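Local coordinates for protein Sam-dependent methyltransferases (Streptomyces davawensis, PDB 4D7K) that catalyses the two S-adenosyl methionine-dependent methylations that turn 8-amino-8-demethyl-D-riboflavin into the antibiotic roseoflavin, and works as a homodimer, at residues 105-110 and 153-158; 115-120 and 302-307; 177-182 and 245-250; 278-283 and 339-344. One frame throughout, in Å; residues are numbered along the deposited sequence.

Contact 1: 105-110 and 153-158; sequences TTFFAE and DEFDAA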
loop_
_atom_site.group_PDB
_atom_site.type_symbol
_atom_site.label_atom_id
_atom_site.label_comp_id
_atom_site.label_asym_id
_atom_site.label_seq_id
_atom_site.Cartn_x
_atom_site.Cartn_y
_atom_site.Cartn_z
ATOM N N THR A 105 -6.686 -0.489 9.688
ATOM C CA THR A 105 -6.698 0.367 8.510
ATOM C C THR A 105 -6.131 1.754 8.831
ATOM O O THR A 105 -5.576 2.416 7.957
ATOM C CB THR A 105 -8.131 0.472 7.932
ATOM O OG1 THR A 105 -8.628 -0.846 7.674
ATOM C CG2 THR A 105 -8.149 1.256 6.634
ATOM N N THR A 106 -6.242 2.180 10.088
ATOM C CA THR A 106 -5.714 3.480 10.496
ATOM C C THR A 106 -4.307 3.419 11.101
ATOM O O THR A 106 -3.488 4.298 10.836
ATOM C CB THR A 106 -6.638 4.173 11.519
ATOM O OG1 THR A 106 -6.883 3.294 12.625
ATOM C CG2 THR A 106 -7.960 4.553 10.872
ATOM N N PHE A 107 -4.027 2.396 11.907
ATOM C CA PHE A 107 -2.765 2.353 12.650
ATOM C C PHE A 107 -1.534 2.342 11.752
ATOM O O PHE A 107 -0.598 3.114 11.963
ATOM C CB PHE A 107 -2.704 1.135 13.574
ATOM C CG PHE A 107 -1.365 0.967 14.249
ATOM C CD1 PHE A 107 -1.002 1.783 15.306
ATOM C CD2 PHE A 107 -0.462 0.011 13.809
ATOM C CE1 PHE A 107 0.235 1.642 15.919
ATOM C CE2 PHE A 107 0.777 -0.132 14.418
ATOM C CZ PHE A 107 1.123 0.683 15.474
ATOM N N PHE A 108 -1.535 1.463 10.754
ATOM C CA PHE A 108 -0.363 1.265 9.905
ATOM C C PHE A 108 -0.160 2.392 8.897
ATOM O O PHE A 108 0.771 2.352 8.092
ATOM C CB PHE A 108 -0.461 -0.083 9.181
ATOM C CG PHE A 108 -0.404 -1.257 10.110
ATOM C CD1 PHE A 108 0.815 -1.747 10.551
ATOM C CD2 PHE A 108 -1.566 -1.838 10.583
ATOM C CE1 PHE A 108 0.874 -2.811 11.426
ATOM C CE2 PHE A 108 -1.516 -2.903 11.460
ATOM C CZ PHE A 108 -0.293 -3.392 11.882
ATOM N N ALA A 109 -1.025 3.399 8.947
ATOM C CA ALA A 109 -0.909 4.539 8.047
ATOM C C ALA A 109 -0.744 5.826 8.832
ATOM O O ALA A 109 -0.709 6.911 8.258
ATOM C CB ALA A 109 -2.115 4.623 7.131
ATOM N N GLU A 110 -0.651 5.703 10.151
ATOM C CA GLU A 110 -0.348 6.854 10.985
ATOM C C GLU A 110 1.059 7.337 10.652
ATOM O O GLU A 110 1.941 6.523 10.374
ATOM C CB GLU A 110 -0.474 6.505 12.471
ATOM C CG GLU A 110 -1.898 6.205 12.940
ATOM C CD GLU A 110 -2.774 7.444 13.011
ATOM O OE1 GLU A 110 -2.271 8.556 12.752
ATOM O OE2 GLU A 110 -3.972 7.308 13.333
ATOM N N ASP A 153 -5.127 3.288 20.842
ATOM C CA ASP A 153 -6.442 2.661 20.735
ATOM C C ASP A 153 -6.670 2.009 19.372
ATOM O O ASP A 153 -7.381 1.011 19.266
ATOM C CB ASP A 153 -7.545 3.688 21.009
ATOM C CG ASP A 153 -7.545 4.170 22.446
ATOM O OD1 ASP A 153 -6.927 3.497 23.299
ATOM O OD2 ASP A 153 -8.173 5.214 22.728
ATOM N N GLU A 154 -6.078 2.580 18.330
ATOM C CA GLU A 154 -6.131 1.965 17.012
ATOM C C GLU A 154 -5.273 0.704 16.974
ATOM O O GLU A 154 -5.605 -0.266 16.288
ATOM C CB GLU A 154 -5.681 2.955 15.941
ATOM C CG GLU A 154 -6.671 4.083 15.715
ATOM C CD GLU A 154 -6.093 5.195 14.875
ATOM O OE1 GLU A 154 -4.909 5.081 14.490
ATOM O OE2 GLU A 154 -6.816 6.178 14.604
ATOM N N PHE A 155 -4.170 0.724 17.719
ATOM C CA PHE A 155 -3.280 -0.428 17.801
ATOM C C PHE A 155 -3.974 -1.608 18.471
ATOM O O PHE A 155 -3.913 -2.735 17.984
ATOM C CB PHE A 155 -1.996 -0.079 18.568
ATOM C CG PHE A 155 -1.080 -1.256 18.764
ATOM C CD1 PHE A 155 -0.291 -1.716 17.720
ATOM C CD2 PHE A 155 -1.025 -1.919 19.982
ATOM C CE1 PHE A 155 0.543 -2.806 17.888
ATOM C CE2 PHE A 155 -0.191 -3.008 20.158
ATOM C CZ PHE A 155 0.594 -3.452 19.107
ATOM N N ASP A 156 -4.630 -1.343 19.597
ATOM C CA ASP A 156 -5.314 -2.393 20.345
ATOM C C ASP A 156 -6.461 -2.995 19.528
ATOM O O ASP A 156 -6.682 -4.208 19.553
ATOM C CB ASP A 156 -5.836 -1.845 21.672
ATOM C CG ASP A 156 -4.717 -1.414 22.613
ATOM O OD1 ASP A 156 -3.686 -2.117 22.694
ATOM O OD2 ASP A 156 -4.874 -0.368 23.277
ATOM N N ALA A 157 -7.181 -2.143 18.807
ATOM C CA ALA A 157 -8.248 -2.602 17.928
ATOM C C ALA A 157 -7.674 -3.472 16.817
ATOM O O ALA A 157 -8.234 -4.514 16.489
ATOM C CB ALA A 157 -9.004 -1.425 17.344
ATOM N N ALA A 158 -6.550 -3.040 16.254
ATOM C CA ALA A 158 -5.858 -3.802 15.221
ATOM C C ALA A 158 -5.547 -5.227 15.690
ATOM O O ALA A 158 -5.790 -6.187 14.958
ATOM C CB ALA A 158 -4.586 -3.097 14.808
#
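Phe107 and Glu154 bring two helices together in a buried helix-helix contact, where the C-terminal end of helix 102-107 rests on the middle of helix 149-165. It belongs to a layer of helices beside helix 13-35 and the second subunit, in a chain that combines a dimerisation region with a Rossmann-like methyltransferase domain. Phe107 CA and Glu154 CA, the nearest CA pair, are 5.5 Å apart. On one side the packing is aromatic: Phe155 turns an edge toward the face of Phe107 in an edge-to-face pair, centroids 5.2 Å apart and planes at 60°. Both rings leave their helices with CG anti to the backbone N (chi1 174° and 176°), which sets the two side chains alongside each other, pointing the same way. Phe155 CB adds an off-centre CH-pi contact to the same face.

The other side is polar. The extended chain of Glu154 crosses Thr106 at about a right angle, its CD 3.0 Å from Thr106 OG1; the angle is too poor for a hydrogen bond, and the hydroxyl bonds back to Arg102 O in its own helix. Lys35 of helix 13-35 forms salt bridges to both Glu110 and Glu154, and Tyr31 holds the second oxygen of Glu110. That lysine would offset part of the charge of the paired acids, whose carboxylate planes are only 22° apart, with Glu110 OE2 2.7 Å from Glu154 OE1.

Contact 2: 115-120 and 302-307; sequences AAYGDL and MLVLVE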
loop_
_atom_site.group_PDB
_atom_site.type_symbol
_atom_site.label_atom_id
_atom_site.label_comp_id
_atom_site.label_asym_id
_atom_site.label_seq_id
_atom_site.Cartn_x
_atom_site.Cartn_y
_atom_site.Cartn_z
ATOM N N ALA A 115 6.275 6.367 8.992
ATOM C CA ALA A 115 7.666 6.805 8.940
ATOM C C ALA A 115 8.632 5.690 9.341
ATOM O O ALA A 115 9.786 5.676 8.915
ATOM C CB ALA A 115 7.866 8.011 9.829
ATOM N N ALA A 116 8.153 4.760 10.163
ATOM C CA ALA A 116 8.963 3.623 10.583
ATOM C C ALA A 116 9.158 2.637 9.437
ATOM O O ALA A 116 10.274 2.179 9.187
ATOM C CB ALA A 116 8.323 2.933 11.776
ATOM N N TYR A 117 8.071 2.310 8.740
ATOM C CA TYR A 117 8.149 1.430 7.577
ATOM C C TYR A 117 9.009 2.046 6.468
ATOM O O TYR A 117 9.565 1.333 5.635
ATOM C CB TYR A 117 6.742 1.100 7.060
ATOM C CG TYR A 117 6.032 0.082 7.926
ATOM C CD1 TYR A 117 5.441 0.456 9.127
ATOM C CD2 TYR A 117 5.980 -1.255 7.560
ATOM C CE1 TYR A 117 4.811 -0.470 9.931
ATOM C CE2 TYR A 117 5.350 -2.188 8.355
ATOM C CZ TYR A 117 4.767 -1.790 9.540
ATOM O OH TYR A 117 4.139 -2.717 10.337
ATOM N N GLY A 118 9.131 3.370 6.473
ATOM C CA GLY A 118 10.003 4.054 5.537
ATOM C C GLY A 118 11.472 3.876 5.878
ATOM O O GLY A 118 12.317 3.774 4.986
ATOM N N ASP A 119 11.773 3.828 7.175
ATOM C CA ASP A 119 13.147 3.673 7.655
ATOM C C ASP A 119 13.603 2.214 7.674
ATOM O O ASP A 119 14.536 1.854 8.394
ATOM C CB ASP A 119 13.288 4.267 9.055
ATOM C CG ASP A 119 14.126 5.527 9.070
ATOM O OD1 ASP A 119 14.945 5.712 8.144
ATOM O OD2 ASP A 119 13.969 6.330 10.014
ATOM N N LEU A 120 12.941 1.386 6.873
ATOM C CA LEU A 120 13.234 -0.041 6.812
ATOM C C LEU A 120 14.662 -0.303 6.338
ATOM O O LEU A 120 15.294 -1.280 6.745
ATOM C CB LEU A 120 12.229 -0.733 5.893
ATOM C CG LEU A 120 12.380 -2.235 5.671
ATOM C CD1 LEU A 120 12.209 -2.975 6.978
ATOM C CD2 LEU A 120 11.369 -2.709 4.641
ATOM N N MET A 302 7.420 -7.186 12.490
ATOM C CA MET A 302 8.337 -7.452 13.591
ATOM C C MET A 302 9.632 -6.680 13.404
ATOM O O MET A 302 10.201 -6.167 14.361
ATOM C CB MET A 302 8.628 -8.949 13.689
ATOM C CG MET A 302 7.383 -9.808 13.770
ATOM S SD MET A 302 6.816 -9.987 15.465
ATOM C CE MET A 302 8.151 -10.995 16.121
ATOM N N LEU A 303 10.083 -6.597 12.159
ATOM C CA LEU A 303 11.337 -5.930 11.830
ATOM C C LEU A 303 11.233 -4.419 12.019
ATOM O O LEU A 303 12.185 -3.768 12.443
ATOM C CB LEU A 303 11.732 -6.258 10.389
ATOM C CG LEU A 303 13.208 -6.232 10.004
ATOM C CD1 LEU A 303 13.429 -7.146 8.819
ATOM C CD2 LEU A 303 13.644 -4.823 9.664
ATOM N N VAL A 304 10.069 -3.869 11.693
ATOM C CA VAL A 304 9.858 -2.430 11.744
ATOM C C VAL A 304 9.520 -1.949 13.156
ATOM O O VAL A 304 10.052 -0.943 13.622
ATOM C CB VAL A 304 8.729 -2.006 10.776
ATOM C CG1 VAL A 304 8.328 -0.565 11.013
ATOM C CG2 VAL A 304 9.159 -2.220 9.326
ATOM N N LEU A 305 8.650 -2.687 13.841
ATOM C CA LEU A 305 8.045 -2.193 15.074
ATOM C C LEU A 305 8.790 -2.602 16.335
ATOM O O LEU A 305 9.119 -1.757 17.161
ATOM C CB LEU A 305 6.592 -2.665 15.176
ATOM C CG LEU A 305 5.622 -2.114 14.129
ATOM C CD1 LEU A 305 4.264 -2.780 14.260
ATOM C CD2 LEU A 305 5.496 -0.602 14.256
ATOM N N VAL A 306 9.051 -3.896 16.486
ATOM C CA VAL A 306 9.604 -4.400 17.737
ATOM C C VAL A 306 10.996 -5.009 17.591
ATOM O O VAL A 306 11.518 -5.152 16.485
ATOM C CB VAL A 306 8.674 -5.445 18.359
ATOM C CG1 VAL A 306 7.329 -4.817 18.675
ATOM C CG2 VAL A 306 8.510 -6.618 17.420
ATOM N N GLU A 307 11.592 -5.363 18.723
ATOM C CA GLU A 307 12.950 -5.891 18.749
ATOM C C GLU A 307 12.948 -7.420 18.750
ATOM O O GLU A 307 13.941 -8.056 18.391
ATOM C CB GLU A 307 13.697 -5.348 19.971
ATOM C CG GLU A 307 15.206 -5.519 19.921
ATOM C CD GLU A 307 15.672 -6.771 20.632
ATOM O OE1 GLU A 307 14.833 -7.437 21.274
ATOM O OE2 GLU A 307 16.879 -7.088 20.553
#
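Val304 lies over one face of the Tyr117 ring, its CG1 3.7 Å from the centroid and 17° off the normal, a CH-pi contact. Both methyls sit over the same face, CG1 toward CD1 and CE1, and CG2 toward CE2 and CD2, with Val304 CG2 3.8 Å from Tyr117 CD2. Beyond the far end of the ring, Leu305 CD1 comes to 3.9 Å from Tyr117 OH. That hydroxyl is hydrogen-bonded to Asp301, one turn back from Leu305 on the same helix, so the phenol is fixed at its polar end while the valine packs on its face. The ring of Phe28 from the second subunit also meets Tyr117, the planes inclined at about 45°.

Here the C-terminal end of helix 111-118 and the first residue of helix 120-126 pack on the end of helix 293-305 in a wholly apolar contact, with no hydrogen bond between the segments. In this class I methyltransferase, helix 293-305 follows strand 280-285 of the central sheet, and its end lies against helix 111-118 where the second subunit also packs. Val304 is the residue most buried by the contact. Besides covering the tyrosine, its CG1 touches Ala116 CB at 3.6 Å, and its CG2 faces Leu120. The leucine swings away from its backbone N (chi1 179°), carrying Leu120 CD1 across to Leu303 CD2 at 3.6 Å and to Val304 CG2 at 3.9 Å. The second subunit closes in beside these leucines: its Leu66 packs on Leu120, its Arg65 packs on Leu303, and its Arg62 donates a hydrogen bond to Leu303 O.

Contact 3: 177-182 and 245-250; sequences GRFTRF and CDAYVL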
loop_
_atom_site.group_PDB
_atom_site.type_symbol
_atom_site.label_atom_id
_atom_site.label_comp_id
_atom_site.label_asym_id
_atom_site.label_seq_id
_atom_site.Cartn_x
_atom_site.Cartn_y
_atom_site.Cartn_z
ATOM N N GLY A 177 -10.248 -30.261 20.663
ATOM C CA GLY A 177 -11.314 -31.043 21.260
ATOM C C GLY A 177 -10.878 -32.258 22.061
ATOM O O GLY A 177 -11.708 -32.917 22.688
ATOM N N ARG A 178 -9.585 -32.565 22.047
ATOM C CA ARG A 178 -9.090 -33.710 22.803
ATOM C C ARG A 178 -8.480 -33.276 24.135
ATOM O O ARG A 178 -7.814 -34.062 24.806
ATOM C CB ARG A 178 -8.074 -34.513 21.979
ATOM C CG ARG A 178 -6.766 -33.801 21.644
ATOM C CD ARG A 178 -5.949 -34.648 20.668
ATOM N NE ARG A 178 -4.589 -34.154 20.464
ATOM C CZ ARG A 178 -3.528 -34.590 21.137
ATOM N NH1 ARG A 178 -3.672 -35.524 22.065
ATOM N NH2 ARG A 178 -2.323 -34.093 20.886
ATOM N N PHE A 179 -8.719 -32.024 24.514
ATOM C CA PHE A 179 -8.305 -31.527 25.823
ATOM C C PHE A 179 -9.521 -31.013 26.584
ATOM O O PHE A 179 -10.505 -30.586 25.980
ATOM C CB PHE A 179 -7.249 -30.428 25.684
ATOM C CG PHE A 179 -6.022 -30.864 24.940
ATOM C CD1 PHE A 179 -5.077 -31.673 25.549
ATOM C CD2 PHE A 179 -5.815 -30.469 23.628
ATOM C CE1 PHE A 179 -3.949 -32.081 24.865
ATOM C CE2 PHE A 179 -4.690 -30.871 22.939
ATOM C CZ PHE A 179 -3.755 -31.680 23.558
ATOM N N THR A 180 -9.455 -31.055 27.910
ATOM C CA THR A 180 -10.610 -30.707 28.732
ATOM C C THR A 180 -10.356 -29.538 29.675
ATOM O O THR A 180 -11.287 -29.022 30.295
ATOM C CB THR A 180 -11.078 -31.906 29.571
ATOM O OG1 THR A 180 -12.072 -31.468 30.503
ATOM C CG2 THR A 180 -9.909 -32.511 30.335
ATOM N N ARG A 181 -9.101 -29.125 29.793
ATOM C CA ARG A 181 -8.770 -27.991 30.645
ATOM C C ARG A 181 -7.646 -27.150 30.047
ATOM O O ARG A 181 -6.499 -27.587 29.953
ATOM C CB ARG A 181 -8.389 -28.463 32.048
ATOM C CG ARG A 181 -8.349 -27.335 33.061
ATOM C CD ARG A 181 -8.022 -27.831 34.456
ATOM N NE ARG A 181 -7.924 -26.721 35.400
ATOM C CZ ARG A 181 -7.395 -26.815 36.614
ATOM N NH1 ARG A 181 -6.909 -27.973 37.042
ATOM N NH2 ARG A 181 -7.347 -25.748 37.400
ATOM N N PHE A 182 -7.990 -25.931 29.648
ATOM C CA PHE A 182 -7.052 -25.056 28.967
ATOM C C PHE A 182 -6.456 -24.014 29.902
ATOM O O PHE A 182 -7.128 -23.509 30.798
ATOM C CB PHE A 182 -7.744 -24.368 27.790
ATOM C CG PHE A 182 -8.310 -25.322 26.782
ATOM C CD1 PHE A 182 -9.596 -25.818 26.923
ATOM C CD2 PHE A 182 -7.553 -25.729 25.696
ATOM C CE1 PHE A 182 -10.118 -26.702 25.996
ATOM C CE2 PHE A 182 -8.069 -26.612 24.763
ATOM C CZ PHE A 182 -9.354 -27.100 24.915
ATOM N N CYS A 245 -3.738 -28.735 34.486
ATOM C CA CYS A 245 -4.287 -28.498 33.159
ATOM C C CYS A 245 -3.621 -29.429 32.153
ATOM O O CYS A 245 -2.426 -29.706 32.248
ATOM C CB CYS A 245 -4.105 -27.035 32.754
ATOM S SG CYS A 245 -5.005 -25.864 33.808
ATOM N N ASP A 246 -4.398 -29.929 31.198
ATOM C CA ASP A 246 -3.865 -30.866 30.219
ATOM C C ASP A 246 -3.530 -30.161 28.906
ATOM O O ASP A 246 -3.096 -30.794 27.944
ATOM C CB ASP A 246 -4.847 -32.019 29.980
ATOM C CG ASP A 246 -6.233 -31.540 29.603
ATOM O OD1 ASP A 246 -6.605 -30.419 30.002
ATOM O OD2 ASP A 246 -6.954 -32.288 28.911
ATOM N N ALA A 247 -3.722 -28.845 28.879
ATOM C CA ALA A 247 -3.342 -28.043 27.722
ATOM C C ALA A 247 -2.901 -26.649 28.152
ATOM O O ALA A 247 -3.674 -25.902 28.746
ATOM C CB ALA A 247 -4.494 -27.955 26.729
ATOM N N TYR A 248 -1.649 -26.314 27.859
ATOM C CA TYR A 248 -1.110 -24.992 28.150
ATOM C C TYR A 248 -0.826 -24.250 26.853
ATOM O O TYR A 248 -0.196 -24.794 25.944
ATOM C CB TYR A 248 0.162 -25.094 28.992
ATOM C CG TYR A 248 -0.087 -25.552 30.405
ATOM C CD1 TYR A 248 -0.314 -26.891 30.690
ATOM C CD2 TYR A 248 -0.094 -24.646 31.459
ATOM C CE1 TYR A 248 -0.547 -27.313 31.984
ATOM C CE2 TYR A 248 -0.323 -25.062 32.759
ATOM C CZ TYR A 248 -0.548 -26.398 33.014
ATOM O OH TYR A 248 -0.776 -26.823 34.303
ATOM N N VAL A 249 -1.291 -23.008 26.767
ATOM C CA VAL A 249 -1.196 -22.242 25.531
ATOM C C VAL A 249 -0.365 -20.969 25.699
ATOM O O VAL A 249 -0.634 -20.153 26.579
ATOM C CB VAL A 249 -2.595 -21.867 25.006
ATOM C CG1 VAL A 249 -2.485 -21.105 23.697
ATOM C CG2 VAL A 249 -3.458 -23.121 24.842
ATOM N N LEU A 250 0.649 -20.820 24.851
ATOM C CA LEU A 250 1.492 -19.625 24.827
ATOM C C LEU A 250 1.355 -18.902 23.494
ATOM O O LEU A 250 1.952 -19.313 22.499
ATOM C CB LEU A 250 2.958 -19.992 25.068
ATOM C CG LEU A 250 3.391 -20.249 26.506
ATOM C CD1 LEU A 250 4.784 -20.848 26.527
ATOM C CD2 LEU A 250 3.352 -18.954 27.294
#
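Asp246 accepts from the backbone amides of Thr180 and Arg181, at the start of strand 181-185. Its OD2 takes the N-H of Thr180 at 3.0 Å on the syn lone pair, a nearly straight bond at 165°. Its OD1 receives a weaker, bent bond from Arg181 N at 2.8 Å. The carboxylate reaches both because Asp246 CG stands between its own backbone N and carbonyl carbon (chi1 54°), which folds the side chain over the neighbouring segment. Arg181 O serves two amides in turn: Asp246 N and Ala247 N both donate to it, at 3.4 Å and 3.2 Å, and both bonds are weak. Arg181 O and Asp246 OD1, both acceptors, lie 2.8 Å apart without bonding each other; N-H groups serve each. Ala247 goes on to bond with Ala183, while Asp246 and Tyr248 find backbone partners in Arg280 of the next strand.

The side chains close up around this polar patch. Arg181 runs out extended along Cys245, whose SG lies over one face of the guanidinium, 3.4 Å from Arg181 NE; the NH1 of this arginine makes a weak hydrogen bond to Thr243 O. Ala247 CB sits over a face of the Phe179 ring, 3.7 Å from Phe179 CG. Phe182 CD2 meets the same alanine methyl at 3.9 Å, while its ring packs against helix 191-199.

Phe182 and Ala247 form the parallel bridge at which strands 181-185 and 247-251 begin to run side by side, at the middle of the seven-stranded twisted sheet of the Rossmann-like class I methyltransferase fold.

Contact 4: 278-283 and 339-344; sequences EARLLI and VIECRG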
loop_
_atom_site.group_PDB
_atom_site.type_symbol
_atom_site.label_atom_id
_atom_site.label_comp_id
_atom_site.label_asym_id
_atom_site.label_seq_id
_atom_site.Cartn_x
_atom_site.Cartn_y
_atom_site.Cartn_z
ATOM N N GLU A 278 -0.745 -37.326 28.104
ATOM C CA GLU A 278 -1.464 -36.620 27.045
ATOM C C GLU A 278 -1.472 -35.103 27.219
ATOM O O GLU A 278 -1.933 -34.377 26.338
ATOM C CB GLU A 278 -2.902 -37.130 26.948
ATOM C CG GLU A 278 -3.014 -38.551 26.427
ATOM C CD GLU A 278 -4.441 -38.935 26.104
ATOM O OE1 GLU A 278 -5.283 -38.020 25.979
ATOM O OE2 GLU A 278 -4.720 -40.146 25.977
ATOM N N ALA A 279 -0.966 -34.625 28.350
ATOM C CA ALA A 279 -0.894 -33.187 28.593
ATOM C C ALA A 279 0.062 -32.536 27.599
ATOM O O ALA A 279 1.147 -33.055 27.342
ATOM C CB ALA A 279 -0.460 -32.905 30.023
ATOM N N ARG A 280 -0.346 -31.404 27.035
ATOM C CA ARG A 280 0.468 -30.729 26.033
ATOM C C ARG A 280 0.694 -29.253 26.335
ATOM O O ARG A 280 -0.129 -28.595 26.973
ATOM C CB ARG A 280 -0.171 -30.854 24.646
ATOM C CG ARG A 280 -0.230 -32.267 24.095
ATOM C CD ARG A 280 1.144 -32.774 23.701
ATOM N NE ARG A 280 1.073 -34.092 23.080
ATOM C CZ ARG A 280 1.206 -35.242 23.734
ATOM N NH1 ARG A 280 1.424 -35.250 25.042
ATOM N NH2 ARG A 280 1.123 -36.388 23.076
ATOM N N LEU A 281 1.832 -28.753 25.869
ATOM C CA LEU A 281 2.079 -27.323 25.777
ATOM C C LEU A 281 1.955 -26.932 24.311
ATOM O O LEU A 281 2.702 -27.429 23.471
ATOM C CB LEU A 281 3.461 -26.958 26.325
ATOM C CG LEU A 281 3.976 -25.544 26.041
ATOM C CD1 LEU A 281 3.028 -24.488 26.591
ATOM C CD2 LEU A 281 5.370 -25.364 26.622
ATOM N N LEU A 282 0.997 -26.067 24.000
ATOM C CA LEU A 282 0.776 -25.641 22.621
ATOM C C LEU A 282 1.265 -24.213 22.417
ATOM O O LEU A 282 0.719 -23.277 22.997
ATOM C CB LEU A 282 -0.706 -25.746 22.250
ATOM C CG LEU A 282 -1.424 -27.042 22.639
ATOM C CD1 LEU A 282 -2.895 -26.955 22.279
ATOM C CD2 LEU A 282 -0.774 -28.262 21.982
ATOM N N ILE A 283 2.300 -24.047 21.602
ATOM C CA ILE A 283 2.827 -22.716 21.336
ATOM C C ILE A 283 2.358 -22.217 19.974
ATOM O O ILE A 283 2.645 -22.816 18.940
ATOM C CB ILE A 283 4.363 -22.684 21.399
ATOM C CG1 ILE A 283 4.847 -23.211 22.751
ATOM C CG2 ILE A 283 4.872 -21.267 21.182
ATOM C CD1 ILE A 283 6.348 -23.146 22.935
ATOM N N VAL A 339 0.675 -24.260 15.061
ATOM C CA VAL A 339 0.560 -24.745 16.423
ATOM C C VAL A 339 1.709 -25.696 16.728
ATOM O O VAL A 339 1.776 -26.798 16.184
ATOM C CB VAL A 339 -0.777 -25.452 16.670
ATOM C CG1 VAL A 339 -0.813 -26.037 18.074
ATOM C CG2 VAL A 339 -1.922 -24.480 16.473
ATOM N N ILE A 340 2.623 -25.250 17.583
ATOM C CA ILE A 340 3.731 -26.087 18.018
ATOM C C ILE A 340 3.268 -26.978 19.160
ATOM O O ILE A 340 3.061 -26.507 20.271
ATOM C CB ILE A 340 4.941 -25.250 18.479
ATOM C CG1 ILE A 340 5.360 -24.263 17.387
ATOM C CG2 ILE A 340 6.109 -26.155 18.856
ATOM C CD1 ILE A 340 6.539 -23.385 17.774
ATOM N N GLU A 341 3.088 -28.262 18.882
ATOM C CA GLU A 341 2.646 -29.194 19.911
ATOM C C GLU A 341 3.843 -29.763 20.666
ATOM O O GLU A 341 4.697 -30.426 20.077
ATOM C CB GLU A 341 1.815 -30.319 19.297
ATOM C CG GLU A 341 1.218 -31.265 20.317
ATOM C CD GLU A 341 0.570 -32.475 19.676
ATOM O OE1 GLU A 341 0.373 -32.460 18.444
ATOM O OE2 GLU A 341 0.263 -33.442 20.405
ATOM N N CYS A 342 3.902 -29.499 21.968
ATOM C CA CYS A 342 5.037 -29.926 22.788
ATOM C C CYS A 342 4.623 -30.903 23.879
ATOM O O CYS A 342 3.558 -30.769 24.481
ATOM C CB CYS A 342 5.725 -28.718 23.425
ATOM S SG CYS A 342 6.272 -27.468 22.254
ATOM N N ARG A 343 5.487 -31.875 24.145
ATOM C CA ARG A 343 5.207 -32.904 25.133
ATOM C C ARG A 343 6.304 -32.943 26.189
ATOM O O ARG A 343 7.476 -32.713 25.886
ATOM C CB ARG A 343 5.073 -34.264 24.448
ATOM C CG ARG A 343 4.792 -35.437 25.364
ATOM C CD ARG A 343 4.729 -36.715 24.549
ATOM N NE ARG A 343 5.813 -36.767 23.572
ATOM C CZ ARG A 343 5.814 -37.538 22.490
ATOM N NH1 ARG A 343 4.780 -38.329 22.236
ATOM N NH2 ARG A 343 6.846 -37.512 21.659
ATOM N N GLY A 344 5.923 -33.224 27.430
ATOM C CA GLY A 344 6.894 -33.386 28.494
ATOM C C GLY A 344 7.643 -34.693 28.325
ATOM O O GLY A 344 7.031 -35.746 28.137
#
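Strands 280-285 and 337-344 form an antiparallel pair in the central sheet, and Leu281, Cys342, Ile283 and Ile340 make its regular ladder. Leu281 with Cys342 and Ile283 with Ile340 are hydrogen-bonded pairs, each closed by two bonds: Leu281 N to Cys342 O at 3.0 Å and Cys342 N to Leu281 O at 2.8 Å, and a matching pair between the isoleucines. Leu282 and Glu341 make the non-hydrogen-bonded pair between them, where Leu282 CA instead sends a CA-H...O contact to Ile340 O.

The last strand, 337-344, is inserted between 280-285 and 325-333 and runs antiparallel to both, a hallmark of class I methyltransferases within an otherwise Rossmann-like sheet. One face of the pair is apolar: Ile283 CB and Ile340 CB stand 3.9 Å apart, and Trp316 of helix 313-322 covers both.

On the other face Arg280 bends at chi2 (-71°), which turns its guanidinium toward the partner strand. Its NE donates to Glu341 OE2 at 2.9 Å with an angle of 154°, a salt bridge. The oxygen uses its anti lone pair and lies in the guanidinium plane, and the carboxylate and guanidinium are nearly coplanar (25°). That same oxygen is also held by Arg178, and His331 bonds Glu341 OE1, so the buried carboxylate is gripped at both oxygens. Arg280 NH1 turns back to Ala279 O and also to Pro277 O. Over one face of the guanidinium lies the aliphatic part of Arg343, its CG 3.4 Å from Arg280 NH1.

How the contacts relate
Contacts 1 and 2 sit in the helical region near the dimer interface, their centres about 15 Å apart. Helices 102-107 and 111-118 follow each other, the contacts cross along the chain, they touch through Phe108 and Tyr117, and both reach the second subunit. Contacts 3 and 4 lie in the seven-stranded sheet, in series, their centres about 32 to 35 Å from those of the first two and about 9 Å from each other. They touch where strands 247-251 and 280-285 are neighbours. Contact 3 is nested within the loop closed by contact 2: the chain passes through the sheet, returns in helix 293-305 to the dimer side, then goes back to the sheet, so contacts 2 and 4 cross.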